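Local structure of hypothetical protein Atu0492 (2GMY) at residues A[41-44]-A[50-53]; A[54-59]-A[67-72]. The protein is of unknown function but is a putative antioxidant defence protein of the AhpD type, belonging to the carboxymuconolactone decarboxylase family. One frame throughout, in Å; residues are numbered along the deposited sequence.

Interaction 1: residues A[41-44]-A[50-53]; sequences RASI and FCVD
Ser43 lies against the base of Cys51, its OG coming to 3.2 Å from Cys51 CB, so the methylene and not the sulfur does the touching. Cys51 is the second cysteine of a Cys-X-X-Cys sequence near the start of helix 49-61, a motif that marks AhpD relatives, and helix 32-45 packs beside it in this all-helical fold. The CA atoms of Ser43 and Val52 are 5.6 Å apart, so the two backbones run close here. Ser43 makes no hydrogen bond to 50-53. The rotation that lays its OG back along its own helix (chi1 -62°) puts it within bonding distance of Lys39 O, one turn earlier, and Asn134 OD1 of helix 117-139 is a second polar partner. The adjoining part of the contact is apolar. One methyl of Val52, CG2, carries it, meeting Ser43 CB at 3.7 Å while the side chains of Ile44 and Val52 cross at about a right angle. Val74 of the second subunit packs on Val52, which places this edge of the contact by the subunit interface. The same Val52 CG2 touches two atoms of Ile44, CG1 at 3.8 Å and the backbone N at 3.7 Å.

Interaction 2: residues A[54-59]-A[67-72]; sequences MHVKES and QWINLM
Ile69 directs its CB at helix 49-61, and from there its two branches part to meet different residues. CG2 reaches the fork of Val56 and stands 3.9 Å from both Val56 CG1 and Val56 CG2, the two side chains crossing at about a right angle. The first torsion (chi1 -67°) sends CG1 towards Ser59, to 3.9 Å from Ser59 CB, and CG1 also lies at the edge of the Trp68 ring, in its plane. The extended second torsion of Ile69 (chi2 171°) carries the tip, Ile69 CD1, on to the helix backbone, 3.8 Å from Val56 O and 4.0 Å from Ser59 CB. The side chain thus bridges Val56 and Ser59, which are three residues apart on one face of their helix. This is a helical hairpin within the AhpD-like fold: the short helix 66-70 folds back after a brief turn onto helix 49-61, with CA atoms of Val56 and Ile69 6.4 Å apart. Trp68 adds to the seam with its six-membered ring, whose CZ3 lies 3.7 Å from Ser59 OG, the hydroxyl sitting at the ring edge near its plane. That hydroxyl is committed elsewhere, donating to His55 O at 2.8 Å with a C=O...donor angle of 155°. Ser59 N also donates to His55 O, from the opposite face of the carbonyl plane, so two bonds grip one buried oxygen. The indole is anchored beyond the contact: NE1 bonds Glu85 OE2, and Tyr81 meets the ring edge-to-face. Past Val56 and Ile69 the second subunit begins, its Asn70 packing on Val56 and its Asp53 OD1 accepting a hydrogen bond from Gln67 NE2.

Interaction 1 closes before interaction 2 opens along the chain, and their centres lie 9 Å apart. Helix 49-61 is common to both: Cys51 and Val52 pack on 41-44, Val56 and Ser59 on helix 66-70, although His55, Glu58 and Ser59 still touch helix 32-45. Segments 41-44 and 67-72 also meet directly: Ile44 CD1 is 3.9 Å from Met72 CB and Arg41 NH1 makes a weak hydrogen bond to Met72 O. Between helices 32-45 and 49-61, Ser43 OG comes to 3.8 Å from His55 CD2. Interaction 1 lies nearer the centre of the chain (7 Å) than interaction 2 (11 Å). Both contacts lie against the same neighbouring subunit, so this packing borders a subunit interface of the six-chain assembly.

Interaction 1: residues A[41-44]-A[50-53]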
loop_
_atom_site.group_PDB
_atom_site.type_symbol
_atom_site.label_atom_id
_atom_site.label_comp_id
_atom_site.label_asym_id
_atom_site.label_seq_id
_atom_site.Cartn_x
_atom_site.Cartn_y
_atom_site.Cartn_z
ATOM N N ARG A 41 19.461 1.674 -9.034
ATOM C CA ARG A 41 18.385 1.967 -8.073
ATOM C C ARG A 41 16.998 1.586 -8.597
ATOM O O ARG A 41 16.230 0.914 -7.888
ATOM C CB ARG A 41 18.411 3.433 -7.620
ATOM C CG ARG A 41 17.297 3.793 -6.636
ATOM C CD ARG A 41 17.342 2.979 -5.340
ATOM N NE ARG A 41 16.136 3.287 -4.566
ATOM C CZ ARG A 41 15.723 2.588 -3.516
ATOM N NH1 ARG A 41 16.433 1.541 -3.076
ATOM N NH2 ARG A 41 14.599 2.948 -2.901
ATOM N N ALA A 42 16.685 1.970 -9.839
ATOM C CA ALA A 42 15.376 1.639 -10.412
ATOM C C ALA A 42 15.195 0.126 -10.493
ATOM O O ALA A 42 14.112 -0.400 -10.212
ATOM C CB ALA A 42 15.193 2.299 -11.781
ATOM N N SER A 43 16.269 -0.572 -10.870
ATOM C CA SER A 43 16.208 -2.034 -10.959
ATOM C C SER A 43 15.920 -2.697 -9.607
ATOM O O SER A 43 15.153 -3.664 -9.536
ATOM C CB SER A 43 17.498 -2.585 -11.572
ATOM O OG SER A 43 17.651 -2.096 -12.895
ATOM N N ILE A 44 16.518 -2.171 -8.541
ATOM C CA ILE A 44 16.234 -2.680 -7.203
ATOM C C ILE A 44 14.744 -2.458 -6.876
ATOM O O ILE A 44 14.043 -3.384 -6.430
ATOM C CB ILE A 44 17.139 -2.034 -6.157
ATOM C CG1 ILE A 44 18.583 -2.512 -6.350
ATOM C CG2 ILE A 44 16.679 -2.390 -4.745
ATOM C CD1 ILE A 44 19.624 -1.641 -5.627
ATOM N N PHE A 50 17.755 -9.596 -13.013
ATOM C CA PHE A 50 18.497 -9.576 -14.269
ATOM C C PHE A 50 19.256 -8.258 -14.416
ATOM O O PHE A 50 20.459 -8.249 -14.691
ATOM C CB PHE A 50 17.563 -9.788 -15.464
ATOM C CG PHE A 50 18.278 -9.895 -16.779
ATOM C CD1 PHE A 50 18.869 -11.094 -17.169
ATOM C CD2 PHE A 50 18.348 -8.798 -17.634
ATOM C CE1 PHE A 50 19.526 -11.200 -18.396
ATOM C CE2 PHE A 50 19.003 -8.895 -18.866
ATOM C CZ PHE A 50 19.590 -10.103 -19.241
ATOM N N CYS A 51 18.552 -7.147 -14.226
ATOM C CA CYS A 51 19.181 -5.843 -14.372
ATOM C C CYS A 51 20.078 -5.487 -13.197
ATOM O O CYS A 51 21.127 -4.892 -13.405
ATOM C CB CYS A 51 18.151 -4.741 -14.640
ATOM S SG CYS A 51 17.303 -4.957 -16.255
ATOM N N VAL A 52 19.687 -5.836 -11.967
ATOM C CA VAL A 52 20.566 -5.562 -10.825
ATOM C C VAL A 52 21.922 -6.240 -11.022
ATOM O O VAL A 52 22.960 -5.623 -10.846
ATOM C CB VAL A 52 19.937 -5.972 -9.471
ATOM C CG1 VAL A 52 20.975 -5.907 -8.341
ATOM C CG2 VAL A 52 18.739 -5.065 -9.150
ATOM N N ASP A 53 21.899 -7.501 -11.430
ATOM C CA ASP A 53 23.147 -8.236 -11.651
ATOM C C ASP A 53 24.033 -7.495 -12.646
ATOM O O ASP A 53 25.228 -7.299 -12.398
ATOM C CB ASP A 53 22.875 -9.646 -12.160
ATOM C CG ASP A 53 24.148 -10.484 -12.251
ATOM O OD1 ASP A 53 24.773 -10.707 -11.194
ATOM O OD2 ASP A 53 24.495 -10.923 -13.371
#

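Interaction 2: residues A[54-59]-A[67-72]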
loop_
_atom_site.group_PDB
_atom_site.type_symbol
_atom_site.label_atom_id
_atom_site.label_comp_id
_atom_site.label_asym_id
_atom_site.label_seq_id
_atom_site.Cartn_x
_atom_site.Cartn_y
_atom_site.Cartn_z
ATOM N N MET A 54 23.432 -7.077 -13.759
ATOM C CA MET A 54 24.135 -6.348 -14.809
ATOM C C MET A 54 24.713 -5.032 -14.299
ATOM O O MET A 54 25.879 -4.696 -14.555
ATOM C CB MET A 54 23.172 -6.071 -15.964
ATOM C CG MET A 54 23.818 -5.484 -17.219
ATOM S SD MET A 54 22.617 -5.167 -18.559
ATOM C CE MET A 54 21.903 -6.774 -18.765
ATOM N N HIS A 55 23.898 -4.281 -13.570
ATOM C CA HIS A 55 24.307 -2.926 -13.199
ATOM C C HIS A 55 25.238 -2.870 -12.001
ATOM O O HIS A 55 26.015 -1.928 -11.876
ATOM C CB HIS A 55 23.085 -2.010 -13.088
ATOM C CG HIS A 55 22.298 -1.964 -14.357
ATOM N ND1 HIS A 55 22.883 -1.653 -15.565
ATOM C CD2 HIS A 55 20.998 -2.223 -14.624
ATOM C CE1 HIS A 55 21.974 -1.717 -16.521
ATOM N NE2 HIS A 55 20.822 -2.054 -15.976
ATOM N N VAL A 56 25.168 -3.880 -11.137
ATOM C CA VAL A 56 26.174 -4.075 -10.093
ATOM C C VAL A 56 27.551 -4.219 -10.782
ATOM O O VAL A 56 28.518 -3.529 -10.428
ATOM C CB VAL A 56 25.859 -5.321 -9.243
ATOM C CG1 VAL A 56 27.102 -5.774 -8.460
ATOM C CG2 VAL A 56 24.702 -5.035 -8.278
ATOM N N LYS A 57 27.609 -5.087 -11.787
ATOM C CA LYS A 57 28.872 -5.376 -12.488
ATOM C C LYS A 57 29.383 -4.151 -13.238
ATOM O O LYS A 57 30.585 -3.853 -13.203
ATOM C CB LYS A 57 28.703 -6.575 -13.419
ATOM C CG LYS A 57 28.617 -7.897 -12.652
ATOM C CD LYS A 57 28.053 -9.021 -13.504
ATOM C CE LYS A 57 27.975 -10.308 -12.713
ATOM N NZ LYS A 57 27.296 -11.401 -13.484
ATOM N N GLU A 58 28.480 -3.430 -13.899
ATOM C CA GLU A 58 28.880 -2.190 -14.595
ATOM C C GLU A 58 29.406 -1.115 -13.646
ATOM O O GLU A 58 30.405 -0.450 -13.947
ATOM C CB GLU A 58 27.743 -1.621 -15.436
ATOM C CG GLU A 58 27.341 -2.513 -16.596
ATOM C CD GLU A 58 25.986 -2.140 -17.147
ATOM O OE1 GLU A 58 25.149 -1.618 -16.372
ATOM O OE2 GLU A 58 25.745 -2.372 -18.351
ATOM N N SER A 59 28.728 -0.936 -12.509
ATOM C CA SER A 59 29.152 0.030 -11.488
ATOM C C SER A 59 30.535 -0.334 -10.958
ATOM O O SER A 59 31.401 0.524 -10.816
ATOM C CB SER A 59 28.145 0.070 -10.333
ATOM O OG SER A 59 26.883 0.496 -10.800
ATOM N N GLN A 67 30.480 -0.494 -1.159
ATOM C CA GLN A 67 29.528 0.147 -0.261
ATOM C C GLN A 67 28.498 0.937 -1.071
ATOM O O GLN A 67 27.296 0.832 -0.842
ATOM C CB GLN A 67 30.276 1.079 0.673
ATOM C CG GLN A 67 29.645 1.241 2.008
ATOM C CD GLN A 67 30.555 1.948 2.991
ATOM O OE1 GLN A 67 31.294 2.877 2.629
ATOM N NE2 GLN A 67 30.501 1.522 4.240
ATOM N N TRP A 68 28.981 1.723 -2.024
ATOM C CA TRP A 68 28.104 2.495 -2.909
ATOM C C TRP A 68 27.100 1.575 -3.602
ATOM O O TRP A 68 25.915 1.907 -3.738
ATOM C CB TRP A 68 28.962 3.202 -3.949
ATOM C CG TRP A 68 28.290 4.213 -4.836
ATOM C CD1 TRP A 68 28.268 5.565 -4.657
ATOM C CD2 TRP A 68 27.619 3.963 -6.079
ATOM N NE1 TRP A 68 27.610 6.173 -5.702
ATOM C CE2 TRP A 68 27.204 5.213 -6.589
ATOM C CE3 TRP A 68 27.327 2.799 -6.811
ATOM C CZ2 TRP A 68 26.518 5.341 -7.797
ATOM C CZ3 TRP A 68 26.633 2.924 -8.022
ATOM C CH2 TRP A 68 26.235 4.190 -8.498
ATOM N N ILE A 69 27.590 0.427 -4.057
ATOM C CA ILE A 69 26.767 -0.583 -4.747
ATOM C C ILE A 69 25.776 -1.267 -3.790
ATOM O O ILE A 69 24.562 -1.304 -4.048
ATOM C CB ILE A 69 27.680 -1.635 -5.413
ATOM C CG1 ILE A 69 28.485 -0.992 -6.552
ATOM C CG2 ILE A 69 26.877 -2.839 -5.907
ATOM C CD1 ILE A 69 29.574 -1.939 -7.121
ATOM N N ASN A 70 26.282 -1.791 -2.678
ATOM C CA ASN A 70 25.439 -2.555 -1.752
ATOM C C ASN A 70 24.422 -1.767 -0.956
ATOM O O ASN A 70 23.393 -2.316 -0.554
ATOM C CB ASN A 70 26.296 -3.367 -0.806
ATOM C CG ASN A 70 26.850 -4.584 -1.477
ATOM O OD1 ASN A 70 28.046 -4.655 -1.765
ATOM N ND2 ASN A 70 25.979 -5.541 -1.773
ATOM N N LEU A 71 24.683 -0.490 -0.720
ATOM C CA LEU A 71 23.773 0.294 0.094
ATOM C C LEU A 71 22.667 0.959 -0.716
ATOM O O LEU A 71 21.825 1.647 -0.175
ATOM C CB LEU A 71 24.531 1.314 0.929
ATOM C CG LEU A 71 25.245 0.739 2.156
ATOM C CD1 LEU A 71 26.222 1.724 2.621
ATOM C CD2 LEU A 71 24.263 0.447 3.253
ATOM N N MET A 72 22.663 0.716 -2.015
ATOM C CA MET A 72 21.709 1.399 -2.855
ATOM C C MET A 72 20.284 0.985 -2.566
ATOM O O MET A 72 19.363 1.704 -2.844
ATOM C CB MET A 72 21.978 1.196 -4.320
ATOM C CG MET A 72 21.088 2.082 -5.073
ATOM S SD MET A 72 21.958 3.604 -5.306
ATOM C CE MET A 72 22.405 3.073 -6.898
#